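Protein (tenascin) (Gallus gallus, PDB 1QR4) is an extracellular-matrix adhesion protein whose segment of two fibronectin type III domains, the fifth and sixth, encompasses its heparin- and contactin-binding regions. Local coordinates at residues Val122-Val127 against Ile165-Phe170; Asn109-Ser114 against Val152-Gly157. All blocks are in the same frame, centred on the assembly; numbering follows the deposited sequence.

Contact 1 (Val122-Val127 against Ile165-Phe170); sequences VDSYRV and ISVKGF
D123 reaches across to V167 and G169 with both backbone and side chain. Its CB lies 3.4 Å from V167 O; with CG anti to the carbonyl carbon (chi1 -59°) the carboxylate is carried over the start of the turn after K168. D123 OD1 rests near K168 CG and is 4.3 Å from K168 NZ, too far for a salt bridge. D123 OD2, at the other branch, accepts G169 N at 2.9 Å, the donor standing well above the carboxylate plane, and a water donates to both D123 OD2 and G169 O. G169 has positive phi, a conformation that favours glycine. Beside this, V167 O is gripped twice, by D123 N in the carbonyl plane and by the straighter S124 N (169°): two successive residues, D123 and S124, stand opposite the single V167, making a classic beta bulge. It lies at the start of strand 124-131 and the end of strand 159-168, the two central antiparallel strands of the four-stranded sheet of this fibronectin type III sandwich. The pairing then turns regular, with V167 N bonded to S124 O and R126 N to I165 O at 2.7 Å. On the face carrying S124, R126 and V167, S124 OG sits 3.6 Å from V167 CB, while V167 CG2 lies over one face of the R126 guanidinium, 4.0 Å from R126 NH2. On the face toward W115, Y125 CE1 passes 3.7 Å from S166 OG, which is hydrogen-bonded to G96 O.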
loop_
_atom_site.group_PDB
_atom_site.type_symbol
_atom_site.label_atom_id
_atom_site.label_comp_id
_atom_site.label_asym_id
_atom_site.label_seq_id
_atom_site.Cartn_x
_atom_site.Cartn_y
_atom_site.Cartn_z
ATOM N N VAL A 122 -2.840 -11.763 -3.875
ATOM C CA VAL A 122 -1.433 -11.684 -4.260
ATOM C C VAL A 122 -1.003 -12.779 -5.228
ATOM O O VAL A 122 -1.293 -13.958 -5.012
ATOM C CB VAL A 122 -0.518 -11.708 -2.999
ATOM C CG1 VAL A 122 -1.084 -12.649 -1.946
ATOM C CG2 VAL A 122 0.898 -12.138 -3.363
ATOM N N ASP A 123 -0.272 -12.381 -6.271
ATOM C CA ASP A 123 0.212 -13.310 -7.291
ATOM C C ASP A 123 1.519 -13.996 -6.906
ATOM O O ASP A 123 1.648 -15.212 -7.070
ATOM C CB ASP A 123 0.422 -12.601 -8.632
ATOM C CG ASP A 123 -0.832 -11.957 -9.168
ATOM O OD1 ASP A 123 -1.929 -12.159 -8.598
ATOM O OD2 ASP A 123 -0.706 -11.239 -10.182
ATOM N N SER A 124 2.493 -13.211 -6.436
ATOM C CA SER A 124 3.807 -13.737 -6.033
ATOM C C SER A 124 4.500 -12.911 -4.928
ATOM O O SER A 124 3.933 -11.946 -4.412
ATOM C CB SER A 124 4.731 -13.846 -7.260
ATOM O OG SER A 124 4.895 -12.594 -7.910
ATOM N N TYR A 125 5.713 -13.322 -4.549
ATOM C CA TYR A 125 6.500 -12.618 -3.532
ATOM C C TYR A 125 7.944 -12.508 -4.003
ATOM O O TYR A 125 8.487 -13.466 -4.543
ATOM C CB TYR A 125 6.515 -13.389 -2.214
ATOM C CG TYR A 125 5.176 -13.569 -1.554
ATOM C CD1 TYR A 125 4.633 -12.565 -0.759
ATOM C CD2 TYR A 125 4.463 -14.758 -1.693
ATOM C CE1 TYR A 125 3.412 -12.739 -0.117
ATOM C CE2 TYR A 125 3.237 -14.941 -1.057
ATOM C CZ TYR A 125 2.724 -13.928 -0.272
ATOM O OH TYR A 125 1.523 -14.105 0.367
ATOM N N ARG A 126 8.564 -11.346 -3.833
ATOM C CA ARG A 126 9.967 -11.195 -4.211
ATOM C C ARG A 126 10.841 -11.143 -2.949
ATOM O O ARG A 126 10.834 -10.160 -2.189
ATOM C CB ARG A 126 10.190 -9.975 -5.109
ATOM C CG ARG A 126 10.459 -10.357 -6.562
ATOM C CD ARG A 126 11.079 -9.212 -7.366
ATOM N NE ARG A 126 10.080 -8.278 -7.886
ATOM C CZ ARG A 126 9.274 -8.537 -8.914
ATOM N NH1 ARG A 126 9.341 -9.707 -9.542
ATOM N NH2 ARG A 126 8.407 -7.618 -9.322
ATOM N N VAL A 127 11.528 -12.258 -2.702
ATOM C CA VAL A 127 12.412 -12.423 -1.553
ATOM C C VAL A 127 13.845 -12.105 -1.931
ATOM O O VAL A 127 14.493 -12.883 -2.629
ATOM C CB VAL A 127 12.386 -13.881 -1.031
ATOM C CG1 VAL A 127 13.236 -14.002 0.212
ATOM C CG2 VAL A 127 10.964 -14.322 -0.744
ATOM N N ILE A 165 8.715 -8.915 -0.576
ATOM C CA ILE A 165 7.742 -7.993 -1.160
ATOM C C ILE A 165 6.625 -8.759 -1.829
ATOM O O ILE A 165 6.880 -9.795 -2.437
ATOM C CB ILE A 165 8.428 -7.133 -2.237
ATOM C CG1 ILE A 165 9.305 -6.076 -1.587
ATOM C CG2 ILE A 165 7.422 -6.473 -3.142
ATOM C CD1 ILE A 165 10.140 -5.289 -2.572
ATOM N N SER A 166 5.392 -8.268 -1.700
ATOM C CA SER A 166 4.233 -8.894 -2.353
ATOM C C SER A 166 4.091 -8.300 -3.750
ATOM O O SER A 166 4.357 -7.105 -3.957
ATOM C CB SER A 166 2.938 -8.594 -1.615
ATOM O OG SER A 166 2.994 -9.038 -0.286
ATOM N N VAL A 167 3.637 -9.117 -4.696
ATOM C CA VAL A 167 3.449 -8.661 -6.066
ATOM C C VAL A 167 2.107 -9.131 -6.622
ATOM O O VAL A 167 1.718 -10.285 -6.460
ATOM C CB VAL A 167 4.577 -9.162 -6.999
ATOM C CG1 VAL A 167 4.394 -8.585 -8.396
ATOM C CG2 VAL A 167 5.926 -8.765 -6.461
ATOM N N LYS A 168 1.387 -8.208 -7.238
ATOM C CA LYS A 168 0.107 -8.524 -7.850
ATOM C C LYS A 168 0.073 -7.726 -9.146
ATOM O O LYS A 168 0.110 -6.494 -9.138
ATOM C CB LYS A 168 -1.055 -8.154 -6.932
ATOM C CG LYS A 168 -2.391 -8.734 -7.381
ATOM C CD LYS A 168 -3.369 -7.649 -7.824
ATOM C CE LYS A 168 -4.608 -8.238 -8.509
ATOM N NZ LYS A 168 -4.314 -8.852 -9.849
ATOM N N GLY A 169 0.089 -8.450 -10.257
ATOM C CA GLY A 169 0.101 -7.804 -11.547
ATOM C C GLY A 169 1.464 -7.172 -11.694
ATOM O O GLY A 169 2.450 -7.884 -11.838
ATOM N N PHE A 170 1.521 -5.845 -11.604
ATOM C CA PHE A 170 2.778 -5.089 -11.716
ATOM C C PHE A 170 3.030 -4.335 -10.419
ATOM O O PHE A 170 4.091 -3.728 -10.228
ATOM C CB PHE A 170 2.709 -4.077 -12.866
ATOM C CG PHE A 170 2.208 -4.662 -14.140
ATOM C CD1 PHE A 170 3.069 -5.346 -14.990
ATOM C CD2 PHE A 170 0.859 -4.583 -14.467
ATOM C CE1 PHE A 170 2.591 -5.952 -16.147
ATOM C CE2 PHE A 170 0.370 -5.185 -15.620
ATOM C CZ PHE A 170 1.236 -5.870 -16.461
HETATM O O HOH W 1 2.456 -10.567 -10.460
#

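Contact 2 (Asn109-Ser114 against Val152-Gly157)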
loop_
_atom_site.group_PDB
_atom_site.type_symbol
_atom_site.label_atom_id
_atom_site.label_comp_id
_atom_site.label_asym_id
_atom_site.label_seq_id
_atom_site.Cartn_x
_atom_site.Cartn_y
_atom_site.Cartn_z
ATOM N N ASN A 109 24.963 -23.292 5.629
ATOM C CA ASN A 109 24.698 -22.934 4.225
ATOM C C ASN A 109 23.258 -22.726 3.747
ATOM O O ASN A 109 23.043 -22.349 2.590
ATOM C CB ASN A 109 25.365 -23.954 3.297
ATOM C CG ASN A 109 26.855 -23.740 3.177
ATOM O OD1 ASN A 109 27.621 -24.089 4.074
ATOM N ND2 ASN A 109 27.275 -23.142 2.071
ATOM N N SER A 110 22.276 -22.946 4.613
ATOM C CA SER A 110 20.890 -22.780 4.190
ATOM C C SER A 110 19.921 -22.410 5.302
ATOM O O SER A 110 20.088 -22.824 6.452
ATOM C CB SER A 110 20.404 -24.062 3.531
ATOM O OG SER A 110 20.442 -25.130 4.461
ATOM N N ALA A 111 18.864 -21.688 4.928
ATOM C CA ALA A 111 17.851 -21.261 5.886
ATOM C C ALA A 111 16.465 -21.195 5.277
ATOM O O ALA A 111 16.295 -20.827 4.115
ATOM C CB ALA A 111 18.217 -19.913 6.481
ATOM N N THR A 112 15.476 -21.556 6.082
ATOM C CA THR A 112 14.094 -21.533 5.653
ATOM C C THR A 112 13.442 -20.238 6.131
ATOM O O THR A 112 13.152 -20.084 7.323
ATOM C CB THR A 112 13.297 -22.752 6.219
ATOM O OG1 THR A 112 13.772 -23.963 5.617
ATOM C CG2 THR A 112 11.791 -22.619 5.943
ATOM N N VAL A 113 13.267 -19.291 5.208
ATOM C CA VAL A 113 12.608 -18.030 5.526
ATOM C C VAL A 113 11.120 -18.225 5.266
ATOM O O VAL A 113 10.727 -18.846 4.280
ATOM C CB VAL A 113 13.182 -16.857 4.702
ATOM C CG1 VAL A 113 13.257 -17.213 3.241
ATOM C CG2 VAL A 113 12.348 -15.614 4.920
ATOM N N SER A 114 10.301 -17.762 6.199
ATOM C CA SER A 114 8.856 -17.895 6.094
ATOM C C SER A 114 8.198 -16.541 6.391
ATOM O O SER A 114 8.824 -15.661 6.989
ATOM C CB SER A 114 8.384 -18.955 7.083
ATOM O OG SER A 114 6.975 -19.005 7.154
ATOM N N VAL A 152 19.677 -21.115 -0.271
ATOM C CA VAL A 152 20.853 -21.976 -0.376
ATOM C C VAL A 152 22.072 -21.186 -0.787
ATOM O O VAL A 152 21.965 -20.016 -1.153
ATOM C CB VAL A 152 20.658 -23.095 -1.407
ATOM C CG1 VAL A 152 19.429 -23.932 -1.056
ATOM C CG2 VAL A 152 20.562 -22.504 -2.821
ATOM N N LYS A 153 23.218 -21.857 -0.792
ATOM C CA LYS A 153 24.492 -21.227 -1.141
ATOM C C LYS A 153 24.844 -20.101 -0.170
ATOM O O LYS A 153 25.559 -19.160 -0.519
ATOM C CB LYS A 153 24.488 -20.686 -2.572
ATOM C CG LYS A 153 24.823 -21.706 -3.639
ATOM C CD LYS A 153 25.307 -21.001 -4.908
ATOM C CE LYS A 153 25.557 -21.981 -6.044
ATOM N NZ LYS A 153 24.300 -22.683 -6.430
ATOM N N LEU A 154 24.334 -20.207 1.053
ATOM C CA LEU A 154 24.604 -19.211 2.074
ATOM C C LEU A 154 25.973 -19.395 2.750
ATOM O O LEU A 154 26.316 -20.490 3.225
ATOM C CB LEU A 154 23.489 -19.231 3.114
ATOM C CG LEU A 154 22.399 -18.183 2.925
ATOM C CD1 LEU A 154 22.081 -17.966 1.452
ATOM C CD2 LEU A 154 21.173 -18.607 3.708
ATOM N N VAL A 155 26.765 -18.322 2.751
ATOM C CA VAL A 155 28.088 -18.321 3.374
ATOM C C VAL A 155 27.958 -18.477 4.886
ATOM O O VAL A 155 27.128 -17.827 5.517
ATOM C CB VAL A 155 28.838 -17.013 3.072
ATOM C CG1 VAL A 155 30.054 -16.864 3.990
ATOM C CG2 VAL A 155 29.265 -16.995 1.616
ATOM N N PRO A 156 28.769 -19.360 5.485
ATOM C CA PRO A 156 28.702 -19.563 6.932
ATOM C C PRO A 156 29.107 -18.295 7.674
ATOM O O PRO A 156 29.940 -17.519 7.191
ATOM C CB PRO A 156 29.719 -20.683 7.168
ATOM C CG PRO A 156 29.755 -21.409 5.863
ATOM C CD PRO A 156 29.750 -20.274 4.877
ATOM N N GLY A 157 28.470 -18.074 8.821
ATOM C CA GLY A 157 28.768 -16.918 9.641
ATOM C C GLY A 157 28.790 -15.580 8.932
ATOM O O GLY A 157 29.846 -15.087 8.521
#
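L154 N donates to N109 O at 2.9 Å, the one hydrogen bond between N109-S114 and the loop V152-G157. The bond is moderately bent (151°) and its donor is tilted 34° from the carbonyl plane. This is the close side of the contact, where L154 is buried; N109 CA also makes a CH···O contact with L154 O, 3.1 Å away. N109 and L154 thus touch through both backbones, although V152-G157 forms no strand. Inward of this, L154 extends CD2 to 4.0 Å from A111 N and 4.3 Å from A111 CB, a light apolar touch between two buried residues. The outer side is looser. The N109 side chain, its amide swung to the side of the backbone N by a chi1 of -77°, leans along the loop. Its ND2 comes close to L154 O, but the angle is too poor for a hydrogen bond, and N109 OD1 lies 3.9 Å from P156 CG, the two side chains crossing at a slant. N109, V152, K153 and P156 are all exposed, and the CB atoms of V152 and K153 point away from N109-S114. A111 also pairs through its backbone with L151, the last residue of strand 148-151, which edges the three-stranded sheet; the loop starts from there. It heads for strand 159-168 in the other sheet of the sandwich, while A111 and L154 both pack on L180 of strand 171-181.

How the contacts relate
Both contacts belong to the same fibronectin type III domain, but they join different parts of it. Contact 1 lies within the four-stranded sheet, pairing its two central strands; contact 2 ties the start of strand 111-115, in the three-stranded sheet, to the loop that passes from one sheet to the other. That loop leads into strand 159-168, whose far end belongs to contact 1; the centres of the two contacts are 22 Å apart. Contact 1 is held mainly by several backbone hydrogen bonds and an acidic side chain at its turn, contact 2 by a single backbone bond and a light apolar touch. Contact 2 has more exposed residues, though L154 and A111 are buried.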